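Local coordinates for protein EreC (Klebsiella pneumoniae, PDB 6XCQ) that probably hydrolyses the lactone ring of erythromycin and related macrolides, an esterase activity that confers resistance to these antibiotics, at residues 369-382 / 401-413. The protein carries 1 engineered substitution. Sequence-based numbering, arbitrary orientation. Where two conformers were deposited one is given.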
loop_
_atom_site.group_PDB
_atom_site.type_symbol
_atom_site.label_atom_id
_atom_site.label_comp_id
_atom_site.label_asym_id
_atom_site.label_seq_id
_atom_site.Cartn_x
_atom_site.Cartn_y
_atom_site.Cartn_z
ATOM N N THR A 369 13.627 7.849 -16.113
ATOM C CA THR A 369 13.890 9.275 -16.092
ATOM C C THR A 369 14.975 9.554 -15.062
ATOM O O THR A 369 15.165 8.761 -14.130
ATOM C CB THR A 369 12.611 10.074 -15.776
ATOM O OG1 THR A 369 12.712 11.388 -16.341
ATOM C CG2 THR A 369 12.383 10.187 -14.288
ATOM N N PRO A 370 15.727 10.646 -15.223
ATOM C CA PRO A 370 16.802 10.956 -14.264
ATOM C C PRO A 370 16.259 11.142 -12.854
ATOM O O PRO A 370 15.258 11.824 -12.644
ATOM C CB PRO A 370 17.402 12.266 -14.800
ATOM C CG PRO A 370 17.114 12.238 -16.250
ATOM C CD PRO A 370 15.763 11.565 -16.376
ATOM N N ALA A 371 16.937 10.541 -11.880
ATOM C CA ALA A 371 16.495 10.719 -10.505
ATOM C C ALA A 371 17.021 12.046 -9.960
ATOM O O ALA A 371 17.930 12.661 -10.529
ATOM C CB ALA A 371 16.952 9.550 -9.622
ATOM N N ASP A 372 16.423 12.496 -8.856
ATOM C CA ASP A 372 16.804 13.774 -8.260
ATOM C C ASP A 372 18.274 13.772 -7.854
ATOM O O ASP A 372 18.794 12.767 -7.355
ATOM C CB ASP A 372 15.930 14.067 -7.034
ATOM C CG ASP A 372 15.967 15.530 -6.627
ATOM O OD1 ASP A 372 16.191 16.380 -7.514
ATOM O OD2 ASP A 372 15.777 15.829 -5.423
ATOM N N ALA A 373 18.940 14.915 -8.062
ATOM C CA ALA A 373 20.345 15.058 -7.689
ATOM C C ALA A 373 20.567 14.781 -6.207
ATOM O O ALA A 373 19.783 15.192 -5.351
ATOM C CB ALA A 373 20.842 16.469 -8.015
ATOM N N ILE A 374 21.672 14.117 -5.899
ATOM C CA ILE A 374 22.029 13.834 -4.513
ATOM C C ILE A 374 22.759 15.055 -3.954
ATOM O O ILE A 374 23.778 15.473 -4.499
ATOM C CB ILE A 374 22.896 12.570 -4.431
ATOM C CG1 ILE A 374 22.071 11.362 -4.901
ATOM C CG2 ILE A 374 23.493 12.374 -3.028
ATOM C CD1 ILE A 374 22.929 10.136 -5.296
ATOM N N ARG A 375 22.235 15.637 -2.881
ATOM C CA ARG A 375 22.808 16.848 -2.310
ATOM C C ARG A 375 23.376 16.566 -0.924
ATOM O O ARG A 375 23.209 15.472 -0.362
ATOM C CB ARG A 375 21.765 17.969 -2.263
ATOM C CG ARG A 375 21.279 18.334 -3.641
ATOM C CD ARG A 375 20.160 19.333 -3.612
ATOM N NE ARG A 375 19.479 19.383 -4.902
ATOM C CZ ARG A 375 18.464 18.588 -5.233
ATOM N NH1 ARG A 375 18.011 17.680 -4.366
ATOM N NH2 ARG A 375 17.902 18.694 -6.431
ATOM N N GLU A 376 24.066 17.576 -0.376
ATOM C CA GLU A 376 24.817 17.362 0.857
ATOM C C GLU A 376 23.892 17.096 2.032
ATOM O O GLU A 376 24.265 16.363 2.957
ATOM C CB GLU A 376 25.740 18.555 1.162
ATOM C CG GLU A 376 26.605 18.352 2.424
ATOM C CD GLU A 376 27.560 19.523 2.730
ATOM O OE1 GLU A 376 27.656 20.456 1.914
ATOM O OE2 GLU A 376 28.228 19.493 3.787
ATOM N N ASP A 377 22.690 17.669 2.025
ATOM C CA ASP A 377 21.712 17.367 3.070
ATOM C C ASP A 377 20.715 16.307 2.616
ATOM O O ASP A 377 19.535 16.354 2.974
ATOM C CB ASP A 377 20.992 18.633 3.519
ATOM C CG ASP A 377 20.323 19.371 2.379
ATOM O OD1 ASP A 377 20.240 18.837 1.247
ATOM O OD2 ASP A 377 19.872 20.504 2.626
ATOM N N SER A 378 21.155 15.340 1.816
ATOM C CA SER A 378 20.284 14.245 1.422
ATOM C C SER A 378 20.624 12.972 2.197
ATOM O O SER A 378 21.750 12.781 2.669
ATOM C CB SER A 378 20.368 14.010 -0.084
ATOM O OG SER A 378 21.549 13.329 -0.440
ATOM N N MET A 379 19.618 12.116 2.376
ATOM C CA MET A 379 19.882 10.815 2.984
ATOM C C MET A 379 20.833 10.000 2.112
ATOM O O MET A 379 21.662 9.237 2.619
ATOM C CB MET A 379 18.573 10.061 3.207
ATOM C CG MET A 379 18.752 8.655 3.792
ATOM S SD MET A 379 19.591 8.583 5.401
ATOM C CE MET A 379 18.561 9.641 6.362
ATOM N N GLU A 380 20.716 10.152 0.794
ATOM C CA GLU A 380 21.606 9.453 -0.127
ATOM C C GLU A 380 23.064 9.818 0.120
ATOM O O GLU A 380 23.948 8.956 0.044
ATOM C CB GLU A 380 21.205 9.772 -1.573
ATOM C CG GLU A 380 19.847 9.145 -1.982
ATOM C CD GLU A 380 18.623 9.858 -1.405
ATOM O OE1 GLU A 380 18.730 11.054 -1.047
ATOM O OE2 GLU A 380 17.541 9.218 -1.326
ATOM N N GLN A 381 23.341 11.092 0.413
ATOM C CA GLN A 381 24.728 11.479 0.645
ATOM C C GLN A 381 25.243 10.889 1.942
ATOM O O GLN A 381 26.415 10.483 2.033
ATOM C CB GLN A 381 24.871 12.998 0.675
ATOM C CG GLN A 381 26.326 13.436 0.851
ATOM C CD GLN A 381 27.174 13.064 -0.343
ATOM O OE1 GLN A 381 26.876 13.451 -1.464
ATOM N NE2 GLN A 381 28.234 12.302 -0.106
ATOM N N TYR A 382 24.385 10.855 2.961
ATOM C CA TYR A 382 24.744 10.228 4.228
ATOM C C TYR A 382 25.116 8.767 4.028
ATOM O O TYR A 382 26.104 8.287 4.592
ATOM C CB TYR A 382 23.567 10.354 5.192
ATOM C CG TYR A 382 23.778 9.765 6.570
ATOM C CD1 TYR A 382 24.323 10.529 7.599
ATOM C CD2 TYR A 382 23.396 8.458 6.852
ATOM C CE1 TYR A 382 24.498 10.000 8.862
ATOM C CE2 TYR A 382 23.563 7.923 8.111
ATOM C CZ TYR A 382 24.108 8.697 9.112
ATOM O OH TYR A 382 24.275 8.160 10.362
ATOM N N MET A 401 22.439 14.202 12.110
ATOM C CA MET A 401 22.973 14.078 10.760
ATOM C C MET A 401 22.473 15.237 9.923
ATOM O O MET A 401 21.495 15.905 10.269
ATOM C CB MET A 401 22.576 12.750 10.103
ATOM C CG MET A 401 21.127 12.668 9.708
ATOM S SD MET A 401 20.699 11.033 9.068
ATOM C CE MET A 401 18.980 10.925 9.599
ATOM N N LYS A 402 23.165 15.459 8.811
ATOM C CA LYS A 402 22.838 16.521 7.871
ATOM C C LYS A 402 21.646 16.188 6.994
ATOM O O LYS A 402 21.127 17.091 6.330
ATOM C CB LYS A 402 24.037 16.835 6.958
ATOM C CG LYS A 402 25.253 17.399 7.685
ATOM C CD LYS A 402 26.327 17.916 6.721
ATOM C CE LYS A 402 26.939 16.808 5.886
ATOM N NZ LYS A 402 28.249 17.231 5.279
ATOM N N ALA A 403 21.227 14.924 6.958
ATOM C CA ALA A 403 20.220 14.476 6.008
ATOM C C ALA A 403 18.859 15.058 6.370
ATOM O O ALA A 403 18.368 14.877 7.488
ATOM C CB ALA A 403 20.167 12.951 5.983
ATOM N N LYS A 404 18.260 15.762 5.424
ATOM C CA LYS A 404 16.909 16.279 5.588
ATOM C C LYS A 404 16.001 15.949 4.421
ATOM O O LYS A 404 14.787 16.167 4.524
ATOM C CB LYS A 404 16.944 17.801 5.770
ATOM C CG LYS A 404 17.245 18.224 7.198
ATOM C CD LYS A 404 17.443 19.725 7.274
ATOM C CE LYS A 404 17.633 20.168 8.722
ATOM N NZ LYS A 404 18.938 19.674 9.230
ATOM N N ARG A 405 16.538 15.450 3.312
ATOM C CA ARG A 405 15.728 15.117 2.155
ATOM C C ARG A 405 16.082 13.716 1.673
ATOM O O ARG A 405 17.178 13.210 1.930
ATOM C CB ARG A 405 15.882 16.161 1.026
ATOM C CG ARG A 405 17.288 16.404 0.510
ATOM C CD ARG A 405 17.338 17.670 -0.362
ATOM N NE ARG A 405 17.627 18.869 0.420
ATOM C CZ ARG A 405 16.741 19.820 0.694
ATOM N NH1 ARG A 405 15.499 19.727 0.242
ATOM N NH2 ARG A 405 17.096 20.868 1.419
ATOM N N MET A 406 15.116 13.070 1.010
ATOM C CA MET A 406 15.311 11.726 0.481
ATOM C C MET A 406 14.581 11.617 -0.847
ATOM O O MET A 406 13.518 12.213 -1.031
ATOM C CB MET A 406 14.806 10.651 1.466
ATOM C CG MET A 406 15.062 9.208 1.018
ATOM S SD MET A 406 14.918 8.050 2.408
ATOM C CE MET A 406 13.289 8.488 3.012
ATOM N N ARG A 407 15.149 10.838 -1.765
ATOM C CA ARG A 407 14.526 10.669 -3.069
ATOM C C ARG A 407 13.136 10.053 -2.921
ATOM O O ARG A 407 12.883 9.229 -2.045
ATOM C CB ARG A 407 15.395 9.793 -3.965
ATOM C CG ARG A 407 16.731 10.473 -4.348
ATOM C CD ARG A 407 17.641 9.517 -5.055
ATOM N NE ARG A 407 18.493 10.210 -6.024
ATOM C CZ ARG A 407 19.397 9.612 -6.783
ATOM N NH1 ARG A 407 19.596 8.305 -6.675
ATOM N NH2 ARG A 407 20.088 10.322 -7.664
ATOM N N SER A 408 12.234 10.464 -3.797
ATOM C CA SER A 408 10.903 9.878 -3.834
ATOM C C SER A 408 10.430 10.035 -5.270
ATOM O O SER A 408 10.329 11.163 -5.760
ATOM C CB SER A 408 9.980 10.583 -2.834
ATOM O OG SER A 408 8.637 10.156 -2.958
ATOM N N GLN A 409 10.197 8.919 -5.953
ATOM C CA GLN A 409 9.967 8.919 -7.415
ATOM C C GLN A 409 11.173 9.617 -8.052
ATOM O O GLN A 409 12.310 9.380 -7.620
ATOM C CB GLN A 409 8.616 9.536 -7.747
ATOM C CG GLN A 409 7.414 8.757 -7.213
ATOM C CD GLN A 409 7.374 7.322 -7.697
ATOM O OE1 GLN A 409 7.310 6.403 -6.889
ATOM N NE2 GLN A 409 7.372 7.121 -9.030
ATOM N N SER A 410 10.978 10.491 -9.040
ATOM C CA SER A 410 12.081 11.244 -9.628
ATOM C C SER A 410 12.340 12.561 -8.909
ATOM O O SER A 410 13.150 13.358 -9.386
ATOM C CB SER A 410 11.831 11.506 -11.119
ATOM O OG SER A 410 10.668 12.279 -11.329
ATOM N N ALA A 411 11.703 12.786 -7.758
ATOM C CA ALA A 411 11.913 13.995 -6.972
ATOM C C ALA A 411 12.501 13.640 -5.609
ATOM O O ALA A 411 13.192 12.625 -5.485
ATOM C CB ALA A 411 10.593 14.764 -6.821
ATOM N N SER A 412 12.259 14.483 -4.596
ATOM C CA SER A 412 12.607 14.204 -3.205
ATOM C C SER A 412 11.521 14.742 -2.276
ATOM O O SER A 412 10.739 15.612 -2.648
ATOM C CB SER A 412 13.966 14.810 -2.791
ATOM O OG SER A 412 15.052 14.241 -3.508
ATOM N N VAL A 413 11.474 14.204 -1.061
ATOM C CA VAL A 413 10.682 14.779 0.018
ATOM C C VAL A 413 11.661 15.310 1.054
ATOM O O VAL A 413 12.786 14.821 1.172
ATOM C CB VAL A 413 9.692 13.775 0.661
ATOM C CG1 VAL A 413 8.801 13.151 -0.397
ATOM C CG2 VAL A 413 10.431 12.704 1.446
HETATM O O HOH W 1 14.432 14.460 -11.368
HETATM O O HOH W 2 14.399 11.069 -7.154
HETATM O O HOH W 3 17.534 13.492 -1.720
#
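A beta hairpin, strands 405-408 and 411-413 joined by a type II' turn from S408 to A411, is flanked here by the linker that runs from strand 365-370 into helix 379-387. R407 reaches out of the hairpin and is wedged into that linker. Its guanidinium lies between A371 CB, centred over one face, and I374 CG1 over the opposite one, while NE and NH2 both grip the carbonyl oxygen of D372, the NH2 to O distance being 2.8 Å. NH1 turns to the carbonyls of H345 and G347, anchoring the hairpin to the end of strand 338-345 and the loop after it.

The D372 carboxylate bonds to strand 411-413 through one oxygen: OD2 takes the S412 hydroxyl on its anti lone pair (OG to OD2 2.6 Å), and both carboxylate oxygens are held end-on by R375. One water links D372 N to the carbonyls of Q409 and A411 in the turn.

At the helix start the backbones meet directly. M379 N donates to R405 O at 2.7 Å, and D377 O takes both K404 N and R405 N. With CG set between its backbone N and carbonyl carbon (chi1 56°), D377 offers its carboxylate to R405, whose NE meets OD1 at 2.7 Å and whose NH2 meets OD2, both from above the carboxylate plane. E380, bent at chi2 (75°), folds back so that OE2 accepts R407 N at 2.9 Å in a nearly straight bond, and T344 also binds this oxygen.

From the first turn of the helix, M379 CE packs on M401 CE and A403 CB, and M401 SD sits 3.9 Å from the Y382 ring centroid, a Met-aromatic contact. S378 is the N-cap, its OG accepting Q381 N; this is a serine-capped helix start whose cap residue also bridges to R405 on the edge of a beta hairpin.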